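Side-chain contacts in isoflavone reductase (Medicago sativa, PDB 2GAS), which catalyses the NADPH-dependent reduction of 2'-hydroxyisoflavones to chiral isoflavanones on the pathway to the pterocarpan phytoalexin medicarpin: residues Ile5-Pro10 against His17-Ser22; Val123-Gln128 against Lys250-Ser255. All blocks are in the same frame, centred on the assembly; numbering follows the deposited sequence.

Contact 1. Residues Ile5-Pro10 against His17-Ser22; sequences ILILGP and HIVWAS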
loop_
_atom_site.group_PDB
_atom_site.type_symbol
_atom_site.label_atom_id
_atom_site.label_comp_id
_atom_site.label_asym_id
_atom_site.label_seq_id
_atom_site.Cartn_x
_atom_site.Cartn_y
_atom_site.Cartn_z
ATOM N N ILE A 5 -0.312 -6.694 -17.853
ATOM C CA ILE A 5 0.178 -6.079 -16.622
ATOM C C ILE A 5 1.432 -6.741 -16.046
ATOM O O ILE A 5 1.452 -7.947 -15.788
ATOM C CB ILE A 5 -0.941 -6.101 -15.543
ATOM C CG1 ILE A 5 -2.190 -5.397 -16.082
ATOM C CG2 ILE A 5 -0.461 -5.417 -14.251
ATOM C CD1 ILE A 5 -3.384 -5.439 -15.147
ATOM N N LEU A 6 2.472 -5.933 -15.840
ATOM C CA LEU A 6 3.736 -6.404 -15.282
ATOM C C LEU A 6 3.859 -5.931 -13.839
ATOM O O LEU A 6 3.732 -4.737 -13.556
ATOM C CB LEU A 6 4.915 -5.846 -16.085
ATOM C CG LEU A 6 6.308 -6.114 -15.503
ATOM C CD1 LEU A 6 6.575 -7.615 -15.453
ATOM C CD2 LEU A 6 7.358 -5.411 -16.356
ATOM N N ILE A 7 4.118 -6.870 -12.939
ATOM C CA ILE A 7 4.266 -6.550 -11.526
ATOM C C ILE A 7 5.713 -6.681 -11.073
ATOM O O ILE A 7 6.310 -7.756 -11.173
ATOM C CB ILE A 7 3.407 -7.487 -10.636
ATOM C CG1 ILE A 7 1.925 -7.327 -10.982
ATOM C CG2 ILE A 7 3.673 -7.200 -9.157
ATOM C CD1 ILE A 7 1.444 -5.903 -10.929
ATOM N N LEU A 8 6.276 -5.576 -10.591
ATOM C CA LEU A 8 7.637 -5.571 -10.063
ATOM C C LEU A 8 7.452 -5.820 -8.562
ATOM O O LEU A 8 6.494 -5.317 -7.965
ATOM C CB LEU A 8 8.293 -4.213 -10.321
ATOM C CG LEU A 8 8.176 -3.703 -11.764
ATOM C CD1 LEU A 8 8.829 -2.332 -11.874
ATOM C CD2 LEU A 8 8.827 -4.676 -12.725
ATOM N N GLY A 9 8.351 -6.604 -7.964
ATOM C CA GLY A 9 8.238 -6.959 -6.556
ATOM C C GLY A 9 7.042 -7.890 -6.388
ATOM O O GLY A 9 6.320 -7.810 -5.397
ATOM N N PRO A 10 6.833 -8.821 -7.333
ATOM C CA PRO A 10 5.706 -9.756 -7.290
ATOM C C PRO A 10 5.587 -10.705 -6.098
ATOM O O PRO A 10 4.482 -11.152 -5.777
ATOM C CB PRO A 10 5.838 -10.502 -8.619
ATOM C CG PRO A 10 7.313 -10.585 -8.790
ATOM C CD PRO A 10 7.761 -9.184 -8.421
ATOM N N HIS A 17 -0.660 -10.060 -3.869
ATOM C CA HIS A 17 -2.096 -9.854 -4.011
ATOM C C HIS A 17 -2.450 -9.130 -5.297
ATOM O O HIS A 17 -3.558 -9.275 -5.818
ATOM C CB HIS A 17 -2.626 -9.118 -2.781
ATOM C CG HIS A 17 -2.530 -9.933 -1.530
ATOM N ND1 HIS A 17 -3.330 -11.032 -1.301
ATOM C CD2 HIS A 17 -1.664 -9.873 -0.490
ATOM C CE1 HIS A 17 -2.959 -11.616 -0.176
ATOM N NE2 HIS A 17 -1.949 -10.933 0.335
ATOM N N ILE A 18 -1.507 -8.343 -5.807
ATOM C CA ILE A 18 -1.705 -7.640 -7.063
ATOM C C ILE A 18 -1.608 -8.676 -8.183
ATOM O O ILE A 18 -2.397 -8.655 -9.131
ATOM C CB ILE A 18 -0.630 -6.547 -7.252
ATOM C CG1 ILE A 18 -0.759 -5.520 -6.130
ATOM C CG2 ILE A 18 -0.800 -5.869 -8.605
ATOM C CD1 ILE A 18 -2.051 -4.760 -6.150
ATOM N N VAL A 19 -0.647 -9.590 -8.065
ATOM C CA VAL A 19 -0.493 -10.643 -9.065
ATOM C C VAL A 19 -1.772 -11.482 -9.094
ATOM O O VAL A 19 -2.341 -11.722 -10.159
ATOM C CB VAL A 19 0.702 -11.575 -8.747
ATOM C CG1 VAL A 19 0.688 -12.774 -9.685
ATOM C CG2 VAL A 19 2.015 -10.810 -8.886
ATOM N N TRP A 20 -2.237 -11.915 -7.927
ATOM C CA TRP A 20 -3.449 -12.729 -7.882
ATOM C C TRP A 20 -4.690 -11.992 -8.396
ATOM O O TRP A 20 -5.535 -12.585 -9.064
ATOM C CB TRP A 20 -3.695 -13.257 -6.463
ATOM C CG TRP A 20 -2.699 -14.316 -6.050
ATOM C CD1 TRP A 20 -2.186 -15.307 -6.840
ATOM C CD2 TRP A 20 -2.125 -14.501 -4.753
ATOM N NE1 TRP A 20 -1.328 -16.097 -6.115
ATOM C CE2 TRP A 20 -1.273 -15.626 -4.829
ATOM C CE3 TRP A 20 -2.248 -13.826 -3.527
ATOM C CZ2 TRP A 20 -0.545 -16.095 -3.728
ATOM C CZ3 TRP A 20 -1.522 -14.292 -2.432
ATOM C CH2 TRP A 20 -0.681 -15.417 -2.542
ATOM N N ALA A 21 -4.804 -10.702 -8.096
ATOM C CA ALA A 21 -5.962 -9.943 -8.558
ATOM C C ALA A 21 -5.918 -9.785 -10.076
ATOM O O ALA A 21 -6.953 -9.770 -10.740
ATOM C CB ALA A 21 -6.006 -8.566 -7.880
ATOM N N SER A 22 -4.715 -9.670 -10.626
ATOM C CA SER A 22 -4.566 -9.516 -12.066
ATOM C C SER A 22 -5.040 -10.803 -12.740
ATOM O O SER A 22 -5.768 -10.760 -13.732
ATOM C CB SER A 22 -3.108 -9.218 -12.419
ATOM O OG SER A 22 -2.961 -8.965 -13.808
#
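Ile7 sets its CD1 methyl against CG2 of Ile18; the modelled separation of these two carbons, 3.2 Å, is unusually short, and its exact closeness is doubtful. The two side chains meet at about a right angle, methyl against branch methyl. Ile18 can offer CG2 because that branch stands opposite its own backbone N, while the longer CG1 arm leads away from the strand, and the side chain also touches Thr198 and Ile199 of helix 191-202. The other branch of Ile7 serves a second neighbour: its CG2 lies 4.0 Å from Val19 CG2. That same valine methyl also reaches Pro10, with Pro10 CB 3.8 Å from Val19 CG2, so one methyl bridges the last part of the strand and the loop beyond it.

At the other end Ile5 CD1 approaches Ser22 OG at 3.8 Å, a plain contact between a methyl and a hydroxyl. Ser22 holds OG trans to its N (chi1 -176°), on the strand side of the helix, where the hydroxyl is hydrogen-bonded to Thr29 OG1.

Further out, Ile81 of strand 79-82 touches Ile5, Ile7 and Ile18, and Ile5 and Ile7 share backbone hydrogen bonds with Tyr30 of strand 29-33. The short axes of strand 5-8 and helix 17-22 run nearly antiparallel, at 166° and 9.2 Å, as expected for the first beta-alpha-beta unit of a Rossmann-type domain. Gly9 and Pro10 belong to the inferred NADP(+)-binding loop that joins the two elements.

No hydrogen bond crosses between the segments. Aliphatic branches pack the helix on the strand that leads into the probable NADP(+)-binding turn, and the buried serine hydroxyl is satisfied from beyond them.

Contact 2. Residues Val123-Gln128 against Lys250-Ser255; sequences VEPVRQ and KDIQES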
loop_
_atom_site.group_PDB
_atom_site.type_symbol
_atom_site.label_atom_id
_atom_site.label_comp_id
_atom_site.label_asym_id
_atom_site.label_seq_id
_atom_site.Cartn_x
_atom_site.Cartn_y
_atom_site.Cartn_z
ATOM N N VAL A 123 5.786 14.172 10.770
ATOM C CA VAL A 123 7.039 14.632 11.361
ATOM C C VAL A 123 8.128 13.603 11.068
ATOM O O VAL A 123 7.838 12.472 10.674
ATOM C CB VAL A 123 6.902 14.798 12.894
ATOM C CG1 VAL A 123 5.775 15.762 13.211
ATOM C CG2 VAL A 123 6.645 13.450 13.549
ATOM N N GLU A 124 9.387 13.990 11.244
ATOM C CA GLU A 124 10.480 13.059 11.000
ATOM C C GLU A 124 10.422 11.939 12.035
ATOM O O GLU A 124 9.880 12.120 13.130
ATOM C CB GLU A 124 11.828 13.787 11.080
ATOM C CG GLU A 124 12.005 14.878 10.037
ATOM C CD GLU A 124 12.056 14.344 8.611
ATOM O OE1 GLU A 124 12.129 15.171 7.676
ATOM O OE2 GLU A 124 12.027 13.109 8.418
ATOM N N PRO A 125 11.002 10.774 11.718
ATOM C CA PRO A 125 11.700 10.449 10.471
ATOM C C PRO A 125 10.813 9.961 9.320
ATOM O O PRO A 125 11.311 9.689 8.228
ATOM C CB PRO A 125 12.685 9.378 10.915
ATOM C CG PRO A 125 11.864 8.599 11.895
ATOM C CD PRO A 125 11.161 9.684 12.701
ATOM N N VAL A 126 9.506 9.851 9.543
ATOM C CA VAL A 126 8.644 9.361 8.472
ATOM C C VAL A 126 8.417 10.408 7.384
ATOM O O VAL A 126 8.240 10.069 6.212
ATOM C CB VAL A 126 7.272 8.854 9.023
ATOM C CG1 VAL A 126 6.341 10.016 9.321
ATOM C CG2 VAL A 126 6.642 7.896 8.025
ATOM N N ARG A 127 8.454 11.680 7.767
ATOM C CA ARG A 127 8.244 12.768 6.823
ATOM C C ARG A 127 9.149 12.657 5.602
ATOM O O ARG A 127 8.693 12.829 4.470
ATOM C CB ARG A 127 8.482 14.117 7.506
ATOM C CG ARG A 127 8.182 15.320 6.623
ATOM C CD ARG A 127 8.521 16.623 7.331
ATOM N NE ARG A 127 8.055 17.797 6.592
ATOM C CZ ARG A 127 6.778 18.151 6.465
ATOM N NH1 ARG A 127 5.817 17.424 7.026
ATOM N NH2 ARG A 127 6.458 19.241 5.778
ATOM N N GLN A 128 10.428 12.361 5.821
ATOM C CA GLN A 128 11.356 12.257 4.702
ATOM C C GLN A 128 11.012 11.135 3.729
ATOM O O GLN A 128 11.235 11.270 2.522
ATOM C CB GLN A 128 12.794 12.078 5.193
ATOM C CG GLN A 128 13.797 12.020 4.039
ATOM C CD GLN A 128 13.613 13.169 3.052
ATOM O OE1 GLN A 128 13.734 14.339 3.420
ATOM N NE2 GLN A 128 13.313 12.838 1.793
ATOM N N LYS A 250 7.330 14.144 21.706
ATOM C CA LYS A 250 8.530 14.050 22.523
ATOM C C LYS A 250 9.044 12.612 22.494
ATOM O O LYS A 250 10.247 12.371 22.420
ATOM C CB LYS A 250 8.224 14.485 23.962
ATOM C CG LYS A 250 9.439 14.536 24.873
ATOM C CD LYS A 250 9.670 13.217 25.590
ATOM C CE LYS A 250 8.715 13.047 26.761
ATOM N NZ LYS A 250 8.880 14.135 27.770
ATOM N N ASP A 251 8.115 11.660 22.538
ATOM C CA ASP A 251 8.448 10.242 22.511
ATOM C C ASP A 251 9.189 9.895 21.217
ATOM O O ASP A 251 10.148 9.121 21.220
ATOM C CB ASP A 251 7.165 9.414 22.604
ATOM C CG ASP A 251 7.434 7.942 22.826
ATOM O OD1 ASP A 251 8.374 7.406 22.200
ATOM O OD2 ASP A 251 6.696 7.316 23.616
ATOM N N ILE A 252 8.734 10.472 20.110
ATOM C CA ILE A 252 9.348 10.229 18.809
ATOM C C ILE A 252 10.796 10.726 18.775
ATOM O O ILE A 252 11.699 10.010 18.330
ATOM C CB ILE A 252 8.528 10.917 17.687
ATOM C CG1 ILE A 252 7.183 10.203 17.530
ATOM C CG2 ILE A 252 9.299 10.903 16.373
ATOM C CD1 ILE A 252 6.205 10.908 16.621
ATOM N N GLN A 253 11.012 11.945 19.258
ATOM C CA GLN A 253 12.343 12.543 19.279
ATOM C C GLN A 253 13.342 11.776 20.142
ATOM O O GLN A 253 14.529 11.722 19.824
ATOM C CB GLN A 253 12.262 13.987 19.785
ATOM C CG GLN A 253 11.328 14.885 18.990
ATOM C CD GLN A 253 11.237 16.284 19.568
ATOM O OE1 GLN A 253 10.940 16.460 20.751
ATOM N NE2 GLN A 253 11.487 17.288 18.735
ATOM N N GLU A 254 12.860 11.178 21.227
ATOM C CA GLU A 254 13.725 10.446 22.148
ATOM C C GLU A 254 13.857 8.947 21.889
ATOM O O GLU A 254 14.651 8.273 22.544
ATOM C CB GLU A 254 13.238 10.661 23.583
ATOM C CG GLU A 254 13.209 12.119 24.010
ATOM C CD GLU A 254 12.646 12.305 25.406
ATOM O OE1 GLU A 254 12.627 13.457 25.891
ATOM O OE2 GLU A 254 12.219 11.302 26.019
ATOM N N SER A 255 13.088 8.423 20.942
ATOM C CA SER A 255 13.144 6.997 20.644
ATOM C C SER A 255 14.175 6.648 19.583
ATOM O O SER A 255 14.425 7.423 18.657
ATOM C CB SER A 255 11.771 6.490 20.198
ATOM O OG SER A 255 10.831 6.572 21.254
#
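Ile252 faces the chain around Val123 from the C-terminal part of helix 245-254, its CB directed at that segment, and divides there into two arms. The short one, CG2, stands trans to the backbone N and touches the backbone carbonyl Glu124 O at 3.5 Å; beside it, Pro125 CD is 4.3 Å from Ile252 CG2, a looser apolar approach to the proline ring. Along the other arm, CG1 extends the chain (chi2 171°) and carries CD1 to Val123, whose CG2 lies 4.0 Å from Ile252 CD1. The two side chains lie aslant to one another.

Pro125 follows a cis peptide bond. In the same turn the carboxylate of Glu124 reaches forward to the backbone of helix 126-143: Gln128 N donates to Glu124 OE2 at 3.1 Å, reaching its syn side from 33° out of the carboxylate plane. Leu263 of helix 259-271 also touches Ile252, and Asn260 of that helix touches Pro125.

The result is a small, partly exposed and mainly apolar join between elements distant in sequence: a cis-proline turn leading into helix 126-143 meets an isoleucine of helix 245-254, with helix 259-271 touching both.

Contact 1 belongs to the buried core and contact 2 to a partly exposed edge, on opposite sides of the chain's centre with their own centres about 33 Å apart. Neither shares an element with the other: 5-10 and 17-22 are neighbours in sequence within one beta-alpha-beta unit, whereas 123-128 and 250-255 are brought together over more than 120 residues. Both are mainly apolar and have no hydrogen bond between their segments. In the first, several side chains, mostly branched aliphatic ones, pack over 242 Å² beside the inferred cofactor loop; in the second, a single isoleucine meets a turn over 99 Å², touching backbone as well as side chains.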